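Ribonucleoside-diphosphate reductase (Pseudomonas aeruginosa, PDB 5IM3) probably catalyses the reduction of ribonucleoside diphosphates to deoxyribonucleotides for DNA synthesis, and binds dATP as an allosterically regulated enzyme. Local coordinates at residues 216-219 against 220-223; 665-668 against 669-672. All coordinates share one frame; numbering follows the deposited sequence.

How the contacts relate
Both contacts are local, and they follow each other in the chain without interleaving. Contact 1 is the turn leading into helix 219-239 and that helix's first residues, in the second ATP cone range, whereas contact 2 runs along the short helix 665-672 of the barrel range. Their centres lie about 20 Å apart and their nearest atoms about 9 Å, so they do not touch directly. Helix 807-815 bridges them: Pro217 of contact 1 packs on Pro807 and Val810, while Asp667 and Leu671 of contact 2 rest on Tyr808. Neither contact lies at a dATP site: two nucleotides bind at the first ATP cone, around residues such as Lys36 and Arg128, and another near Asp380 and Arg410 in the barrel range.

Contact 1. Residues 216-219 against 220-223; sequences EPNY and SYVT
Asn218 and Tyr221 meet through the amide oxygen: Asn218 OD1 lies 3.6 Å from Tyr221 CE2, with the amide and ring planes turned 37° apart. The backbone oxygen of Asn218 approaches the same ring at its edge, near the ring plane. One residue further on, Tyr219 and Val222 touch more lightly, Tyr219 CD1 being 4.3 Å from Val222 CG2, and that methyl comes obliquely to the ring. Both tyrosines have their polar or aromatic ends engaged elsewhere in the fold: Tyr219 OH bonds to Asp180 N, and Tyr221 packs on Leu176. These side chains flank the N-terminal end of helix 219-239, within the second ATP cone range, entered through a type I beta turn from Glu216 to Tyr219. Glu216 caps it with a weak bond, Asn218 N to Glu216 OE2 at 3.4 Å, while its other carboxylate oxygen forms a salt bridge with Lys814. Ser220 N donates to Pro217 O, three residues back, at 2.7 Å. Farther along, Tyr219 O is gripped twice by one residue. Thr223 N reaches it at 2.6 Å, tilted 19° from the carbonyl plane, and Thr223 OG1 at 2.7 Å from well above that plane. The threonine can do this because OG1 sits beside its own backbone N (chi1 -52°), which turns the hydroxyl back toward the preceding helical turn.

Contact 2. Residues 665-668 against 669-672; sequences FQDA and LYLQ
Gln666 brings the NE2 end of its amide over one face of the Tyr670 ring, toward the rim, with CD and OE1 reaching past it at the hydroxyl end; the two planes are only 4° apart and Gln666 NE2 is 3.5 Å from Tyr670 CE1. A bend at chi2 (71°) folds the glutamine chain into this position, and Thr788 secures both polar ends, its N bonding Gln666 OE1 and its OG1 bonding Tyr670 OH. Asp667 OD1 approaches the same ring obliquely, 3.7 Å from Tyr670 CE2. On another buried face of the helix, Leu669 CD1 meets Phe665 CE2 obliquely at 3.7 Å. Backbone bonds from i+4 to i run through the alpha helix, beginning with Leu669 N to Phe665 O at 2.9 Å. The partly exposed end is looser: Gln672 N reaches Ala668 O only weakly at 3.4 Å. The Gln672 side chain supplements it, NE2 donating to Ala668 O at 3.2 Å from 62° out of the carbonyl plane. Helix 665-672 follows strand 659-663 of the barrel domain after one residue. Phe665 and Leu669 pack against helix 679-707, Tyr670 stacks with Tyr848, and Leu671 lies on helix 807-815.

Contact 1. Residues 216-219 against 220-223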
ATOM      1  N   GLU A 216      -0.599  46.768   9.673  1.00 88.27           N
ATOM      2  CA  GLU A 216      -0.656  47.827   8.672  1.00 86.73           C
ATOM      3  C   GLU A 216       0.587  47.768   7.789  1.00 83.99           C
ATOM      4  O   GLU A 216       1.687  48.114   8.242  1.00 80.30           O
ATOM      5  CB  GLU A 216      -0.779  49.195   9.343  1.00 85.74           C
ATOM      6  CG  GLU A 216      -0.621  50.376   8.391  1.00 86.62           C
ATOM      7  CD  GLU A 216      -1.606  50.330   7.243  1.00 89.09           C
ATOM      8  OE1 GLU A 216      -2.726  49.825   7.454  1.00 91.23           O
ATOM      9  OE2 GLU A 216      -1.257  50.787   6.132  1.00 87.67           O
ATOM     10  N   PRO A 217       0.456  47.356   6.524  1.00 91.36           N
ATOM     11  CA  PRO A 217       1.660  47.145   5.705  1.00 87.28           C
ATOM     12  C   PRO A 217       2.486  48.402   5.499  1.00 84.65           C
ATOM     13  O   PRO A 217       3.709  48.305   5.340  1.00 83.75           O
ATOM     14  CB  PRO A 217       1.091  46.616   4.381  1.00 89.59           C
ATOM     15  CG  PRO A 217      -0.293  47.147   4.325  1.00 92.26           C
ATOM     16  CD  PRO A 217      -0.778  47.150   5.746  1.00 94.13           C
ATOM     17  N   ASN A 218       1.863  49.583   5.509  1.00 81.10           N
ATOM     18  CA  ASN A 218       2.604  50.812   5.247  1.00 78.33           C
ATOM     19  C   ASN A 218       3.754  51.018   6.223  1.00 75.84           C
ATOM     20  O   ASN A 218       4.654  51.816   5.939  1.00 74.96           O
ATOM     21  CB  ASN A 218       1.663  52.016   5.289  1.00 78.91           C
ATOM     22  CG  ASN A 218       0.827  52.143   4.032  1.00 80.54           C
ATOM     23  OD1 ASN A 218       1.286  51.829   2.935  1.00 81.84           O
ATOM     24  ND2 ASN A 218      -0.407  52.604   4.185  1.00 83.92           N
ATOM     25  N   TYR A 219       3.757  50.318   7.358  1.00 69.64           N
ATOM     26  CA  TYR A 219       4.900  50.391   8.258  1.00 68.60           C
ATOM     27  C   TYR A 219       6.163  49.815   7.636  1.00 68.29           C
ATOM     28  O   TYR A 219       7.265  50.144   8.088  1.00 65.92           O
ATOM     29  CB  TYR A 219       4.590  49.669   9.567  1.00 70.40           C
ATOM     30  CG  TYR A 219       3.715  50.480  10.488  1.00 71.99           C
ATOM     31  CD1 TYR A 219       4.225  51.571  11.174  1.00 69.66           C
ATOM     32  CD2 TYR A 219       2.378  50.163  10.665  1.00 74.57           C
ATOM     33  CE1 TYR A 219       3.425  52.320  12.012  1.00 72.95           C
ATOM     34  CE2 TYR A 219       1.574  50.907  11.503  1.00 76.40           C
ATOM     35  CZ  TYR A 219       2.104  51.984  12.174  1.00 74.18           C
ATOM     36  OH  TYR A 219       1.318  52.736  13.009  1.00 76.74           O
ATOM     37  N   SER A 220       6.033  48.960   6.618  1.00 72.95           N
ATOM     38  CA  SER A 220       7.214  48.485   5.907  1.00 71.33           C
ATOM     39  C   SER A 220       8.008  49.652   5.338  1.00 68.78           C
ATOM     40  O   SER A 220       9.241  49.686   5.443  1.00 67.68           O
ATOM     41  CB  SER A 220       6.807  47.516   4.796  1.00 72.53           C
ATOM     42  OG  SER A 220       7.928  47.143   4.009  1.00 70.08           O
ATOM     43  N   TYR A 221       7.320  50.625   4.737  1.00 64.98           N
ATOM     44  CA  TYR A 221       8.003  51.830   4.278  1.00 63.05           C
ATOM     45  C   TYR A 221       8.613  52.584   5.450  1.00 63.03           C
ATOM     46  O   TYR A 221       9.745  53.072   5.365  1.00 62.08           O
ATOM     47  CB  TYR A 221       7.035  52.731   3.513  1.00 63.34           C
ATOM     48  CG  TYR A 221       6.357  52.068   2.335  1.00 63.78           C
ATOM     49  CD1 TYR A 221       7.055  51.806   1.162  1.00 62.90           C
ATOM     50  CD2 TYR A 221       5.016  51.718   2.391  1.00 67.04           C
ATOM     51  CE1 TYR A 221       6.437  51.204   0.082  1.00 63.87           C
ATOM     52  CE2 TYR A 221       4.388  51.116   1.317  1.00 68.32           C
ATOM     53  CZ  TYR A 221       5.103  50.862   0.166  1.00 66.40           C
ATOM     54  OH  TYR A 221       4.479  50.265  -0.903  1.00 69.70           O
ATOM     55  N   VAL A 222       7.874  52.686   6.559  1.00 66.42           N
ATOM     56  CA  VAL A 222       8.392  53.365   7.744  1.00 66.25           C
ATOM     57  C   VAL A 222       9.628  52.648   8.265  1.00 64.57           C
ATOM     58  O   VAL A 222      10.605  53.282   8.680  1.00 62.77           O
ATOM     59  CB  VAL A 222       7.301  53.457   8.829  1.00 68.76           C
ATOM     60  CG1 VAL A 222       7.833  54.179  10.062  1.00 67.34           C
ATOM     61  CG2 VAL A 222       6.056  54.152   8.287  1.00 70.77           C
ATOM     62  N   THR A 223       9.597  51.315   8.266  1.00 67.19           N
ATOM     63  CA  THR A 223      10.740  50.549   8.751  1.00 66.70           C
ATOM     64  C   THR A 223      11.977  50.814   7.902  1.00 65.10           C
ATOM     65  O   THR A 223      13.079  50.986   8.435  1.00 64.73           O
ATOM     66  CB  THR A 223      10.401  49.058   8.756  1.00 67.46           C
ATOM     67  OG1 THR A 223       9.165  48.848   9.452  1.00 70.09           O
ATOM     68  CG2 THR A 223      11.498  48.263   9.440  1.00 67.47           C
TER

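Contact 2. Residues 665-668 against 669-672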
ATOM      1  N   PHE A 665       2.982  41.530 -12.440  1.00 52.92           N
ATOM      2  CA  PHE A 665       1.753  41.216 -13.164  1.00 54.83           C
ATOM      3  C   PHE A 665       0.615  40.908 -12.200  1.00 54.29           C
ATOM      4  O   PHE A 665      -0.490  41.446 -12.331  1.00 59.69           O
ATOM      5  CB  PHE A 665       1.988  40.038 -14.110  1.00 53.30           C
ATOM      6  CG  PHE A 665       0.806  39.718 -14.981  1.00 55.32           C
ATOM      7  CD1 PHE A 665       0.615  40.379 -16.183  1.00 56.41           C
ATOM      8  CD2 PHE A 665      -0.118  38.762 -14.592  1.00 57.37           C
ATOM      9  CE1 PHE A 665      -0.472  40.089 -16.983  1.00 57.10           C
ATOM     10  CE2 PHE A 665      -1.209  38.469 -15.388  1.00 57.81           C
ATOM     11  CZ  PHE A 665      -1.383  39.133 -16.586  1.00 58.07           C
ATOM     12  N   GLN A 666       0.865  40.035 -11.223  1.00 52.02           N
ATOM     13  CA  GLN A 666      -0.171  39.702 -10.251  1.00 55.04           C
ATOM     14  C   GLN A 666      -0.626  40.945  -9.500  1.00 55.32           C
ATOM     15  O   GLN A 666      -1.826  41.151  -9.290  1.00 56.79           O
ATOM     16  CB  GLN A 666       0.347  38.635  -9.284  1.00 52.91           C
ATOM     17  CG  GLN A 666      -0.557  38.350  -8.087  1.00 58.49           C
ATOM     18  CD  GLN A 666      -1.835  37.625  -8.464  1.00 58.35           C
ATOM     19  OE1 GLN A 666      -1.940  36.411  -8.304  1.00 58.57           O
ATOM     20  NE2 GLN A 666      -2.813  38.369  -8.964  1.00 57.37           N
ATOM     21  N   ASP A 667       0.321  41.797  -9.098  1.00 57.64           N
ATOM     22  CA  ASP A 667      -0.038  43.032  -8.413  1.00 55.59           C
ATOM     23  C   ASP A 667      -0.791  43.982  -9.336  1.00 57.01           C
ATOM     24  O   ASP A 667      -1.671  44.720  -8.880  1.00 59.80           O
ATOM     25  CB  ASP A 667       1.218  43.704  -7.859  1.00 53.95           C
ATOM     26  CG  ASP A 667       1.837  42.924  -6.711  1.00 54.25           C
ATOM     27  OD1 ASP A 667       1.317  41.838  -6.379  1.00 54.44           O
ATOM     28  OD2 ASP A 667       2.849  43.392  -6.148  1.00 51.82           O
ATOM     29  N   ALA A 668      -0.471  43.976 -10.631  1.00 57.79           N
ATOM     30  CA  ALA A 668      -1.233  44.787 -11.573  1.00 59.35           C
ATOM     31  C   ALA A 668      -2.669  44.293 -11.685  1.00 59.78           C
ATOM     32  O   ALA A 668      -3.593  45.094 -11.863  1.00 60.73           O
ATOM     33  CB  ALA A 668      -0.554  44.783 -12.943  1.00 55.95           C
ATOM     34  N   LEU A 669      -2.877  42.974 -11.596  1.00 59.26           N
ATOM     35  CA  LEU A 669      -4.234  42.436 -11.576  1.00 59.80           C
ATOM     36  C   LEU A 669      -5.000  42.932 -10.355  1.00 62.52           C
ATOM     37  O   LEU A 669      -6.172  43.312 -10.461  1.00 63.22           O
ATOM     38  CB  LEU A 669      -4.199  40.906 -11.590  1.00 58.28           C
ATOM     39  CG  LEU A 669      -3.728  40.200 -12.861  1.00 56.09           C
ATOM     40  CD1 LEU A 669      -3.641  38.702 -12.618  1.00 56.10           C
ATOM     41  CD2 LEU A 669      -4.647  40.490 -14.034  1.00 57.50           C
ATOM     42  N   TYR A 670      -4.357  42.930  -9.185  1.00 63.73           N
ATOM     43  CA  TYR A 670      -5.007  43.434  -7.979  1.00 65.23           C
ATOM     44  C   TYR A 670      -5.522  44.851  -8.186  1.00 68.44           C
ATOM     45  O   TYR A 670      -6.662  45.171  -7.830  1.00 72.03           O
ATOM     46  CB  TYR A 670      -4.032  43.399  -6.798  1.00 65.00           C
ATOM     47  CG  TYR A 670      -3.626  42.018  -6.322  1.00 62.13           C
ATOM     48  CD1 TYR A 670      -4.472  40.923  -6.468  1.00 61.23           C
ATOM     49  CD2 TYR A 670      -2.393  41.814  -5.713  1.00 60.11           C
ATOM     50  CE1 TYR A 670      -4.098  39.666  -6.026  1.00 60.12           C
ATOM     51  CE2 TYR A 670      -2.009  40.562  -5.272  1.00 59.61           C
ATOM     52  CZ  TYR A 670      -2.865  39.491  -5.428  1.00 60.51           C
ATOM     53  OH  TYR A 670      -2.487  38.245  -4.985  1.00 60.08           O
ATOM     54  N   LEU A 671      -4.688  45.723  -8.759  1.00 67.97           N
ATOM     55  CA  LEU A 671      -5.077  47.120  -8.930  1.00 69.71           C
ATOM     56  C   LEU A 671      -6.278  47.279  -9.846  1.00 70.35           C
ATOM     57  O   LEU A 671      -6.971  48.298  -9.768  1.00 73.03           O
ATOM     58  CB  LEU A 671      -3.899  47.929  -9.473  1.00 68.86           C
ATOM     59  CG  LEU A 671      -2.708  48.087  -8.527  1.00 68.89           C
ATOM     60  CD1 LEU A 671      -1.588  48.867  -9.199  1.00 67.97           C
ATOM     61  CD2 LEU A 671      -3.132  48.773  -7.234  1.00 68.94           C
ATOM     62  N   GLN A 672      -6.534  46.307 -10.716  1.00 70.69           N
ATOM     63  CA  GLN A 672      -7.720  46.301 -11.556  1.00 70.92           C
ATOM     64  C   GLN A 672      -8.831  45.433 -10.979  1.00 71.13           C
ATOM     65  O   GLN A 672      -9.915  45.359 -11.566  1.00 72.61           O
ATOM     66  CB  GLN A 672      -7.355  45.823 -12.965  1.00 69.59           C
ATOM     67  CG  GLN A 672      -6.223  46.619 -13.608  1.00 68.61           C
ATOM     68  CD  GLN A 672      -5.767  46.028 -14.925  1.00 67.38           C
ATOM     69  OE1 GLN A 672      -6.361  46.287 -15.970  1.00 68.90           O
ATOM     70  NE2 GLN A 672      -4.705  45.227 -14.882  1.00 66.37           N
TER